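Parahox neighbor (Phaeodactylum tricornutum CCAP 1055/1, PDB 5Z5M) probably carries out the last two steps of urate degradation, hydrolysing 5-hydroxyisourate and decarboxylating the OHCU product to (S)-allantoin. Local coordinates at residues L109-F112 with N113-G117. Residues are numbered along the deposited sequence; the frame is centred on the assembly and turned at random.
Sequences LERF and NSLNG
Phe112 turns its ring so that one face meets the CB of Asn116, one helical turn on; this carbon lies 4.3 Å above the ring plane, displaced toward the rim. With CG anti to the backbone N (chi1 173°), the ring swings in beside its own carbonyl carbon, and the ring carbon CD2 of Phe112 comes 3.4 Å from OD1 of Asn113. The Asn113 amide crosses the ring obliquely, the two planes 66° apart, so the amide oxygen rests beside the CD2-CE2 side of the ring and the two groups do not stack. An aromatic residue suits this buried place because it offers a broad apolar surface, whereas the amide of Asn113 belongs on the exposed flank of the helix.

On another side of the helix Arg111 and Leu115 pair in the same i to i+4 spacing. The arginine chain runs extended from CG to NE, and CD1 of Leu115 lies over one face of the guanidinium, 3.8 Å from NE of Arg111. The long aliphatic stem and flat head let a residue that is still exposed share an apolar contact with leucine.

Beneath these side chains runs ordinary alpha-helical bonding: Asn113 N reaches Leu109 O in a nearly straight N-H...O bond, and Asn116 N reaches Phe112 O at 2.8 Å. Were Phe112 an alanine, the space beside CB of Asn116 would probably be left as a gap, with Val139 and Leu143 losing their aromatic neighbour.

All of this lies on helix 106-123 of the OHCU decarboxylase part of the chain. Asn116, also buried, gives its ND2 to Asp77 OD2, tying the helix to the loop whose Leu78 and Cys79 touch Phe112, while Arg111, Phe112 and Leu115 all pack against helix 136-146.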
loop_
_atom_site.group_PDB
_atom_site.type_symbol
_atom_site.label_atom_id
_atom_site.label_comp_id
_atom_site.label_asym_id
_atom_site.label_seq_id
_atom_site.Cartn_x
_atom_site.Cartn_y
_atom_site.Cartn_z
ATOM N N LEU A 109 23.446 30.535 -9.379
ATOM C CA LEU A 109 22.770 31.775 -9.741
ATOM C C LEU A 109 22.741 31.940 -11.258
ATOM O O LEU A 109 21.742 32.389 -11.826
ATOM C CB LEU A 109 23.456 32.972 -9.080
ATOM C CG LEU A 109 22.693 34.294 -9.118
ATOM C CD1 LEU A 109 21.331 34.142 -8.453
ATOM C CD2 LEU A 109 23.499 35.397 -8.452
ATOM N N GLU A 110 23.838 31.570 -11.915
ATOM C CA GLU A 110 23.893 31.633 -13.373
ATOM C C GLU A 110 22.941 30.621 -14.000
ATOM O O GLU A 110 22.271 30.919 -14.994
ATOM C CB GLU A 110 25.321 31.397 -13.877
ATOM C CG GLU A 110 26.244 32.576 -13.645
ATOM C CD GLU A 110 25.727 33.857 -14.285
ATOM O OE1 GLU A 110 25.560 33.888 -15.526
ATOM O OE2 GLU A 110 25.486 34.832 -13.544
ATOM N N ARG A 111 22.890 29.424 -13.422
ATOM C CA ARG A 111 21.974 28.398 -13.907
ATOM C C ARG A 111 20.528 28.842 -13.721
ATOM O O ARG A 111 19.677 28.562 -14.560
ATOM C CB ARG A 111 22.201 27.060 -13.199
ATOM C CG ARG A 111 21.288 25.961 -13.734
ATOM C CD ARG A 111 21.486 24.618 -13.047
ATOM N NE ARG A 111 20.494 23.656 -13.525
ATOM C CZ ARG A 111 19.748 22.889 -12.738
ATOM N NH1 ARG A 111 18.868 22.052 -13.271
ATOM N NH2 ARG A 111 19.884 22.954 -11.420
ATOM N N PHE A 112 20.250 29.532 -12.619
ATOM C CA PHE A 112 18.902 30.057 -12.391
ATOM C C PHE A 112 18.494 31.057 -13.456
ATOM O O PHE A 112 17.448 30.910 -14.079
ATOM C CB PHE A 112 18.787 30.726 -11.024
ATOM C CG PHE A 112 17.477 31.429 -10.820
ATOM C CD1 PHE A 112 16.353 30.719 -10.435
ATOM C CD2 PHE A 112 17.361 32.793 -11.046
ATOM C CE1 PHE A 112 15.142 31.354 -10.260
ATOM C CE2 PHE A 112 16.149 33.436 -10.877
ATOM C CZ PHE A 112 15.040 32.716 -10.482
ATOM N N ASN A 113 19.318 32.088 -13.634
ATOM C CA ASN A 113 19.049 33.124 -14.623
ATOM C C ASN A 113 18.878 32.547 -16.020
ATOM O O ASN A 113 17.995 32.964 -16.768
ATOM C CB ASN A 113 20.169 34.169 -14.623
ATOM C CG ASN A 113 20.208 34.981 -13.344
ATOM O OD1 ASN A 113 19.200 35.114 -12.653
ATOM N ND2 ASN A 113 21.372 35.532 -13.027
ATOM N N SER A 114 19.726 31.584 -16.361
ATOM C CA SER A 114 19.662 30.926 -17.656
ATOM C C SER A 114 18.333 30.198 -17.851
ATOM O O SER A 114 17.640 30.417 -18.842
ATOM C CB SER A 114 20.830 29.947 -17.812
ATOM O OG SER A 114 20.867 29.416 -19.120
ATOM N N LEU A 115 17.986 29.330 -16.905
ATOM C CA LEU A 115 16.723 28.603 -16.963
ATOM C C LEU A 115 15.521 29.543 -16.980
ATOM O O LEU A 115 14.572 29.335 -17.733
ATOM C CB LEU A 115 16.600 27.644 -15.779
ATOM C CG LEU A 115 17.539 26.438 -15.759
ATOM C CD1 LEU A 115 17.394 25.673 -14.453
ATOM C CD2 LEU A 115 17.291 25.526 -16.957
ATOM N N ASN A 116 15.564 30.575 -16.144
ATOM C CA ASN A 116 14.430 31.475 -15.989
ATOM C C ASN A 116 14.233 32.296 -17.254
ATOM O O ASN A 116 13.104 32.566 -17.665
ATOM C CB ASN A 116 14.634 32.383 -14.773
ATOM C CG ASN A 116 13.409 33.212 -14.444
ATOM O OD1 ASN A 116 12.343 32.671 -14.162
ATOM N ND2 ASN A 116 13.560 34.531 -14.465
ATOM N N GLY A 117 15.345 32.669 -17.881
ATOM C CA GLY A 117 15.307 33.337 -19.168
ATOM C C GLY A 117 14.716 32.441 -20.242
ATOM O O GLY A 117 13.803 32.850 -20.958
#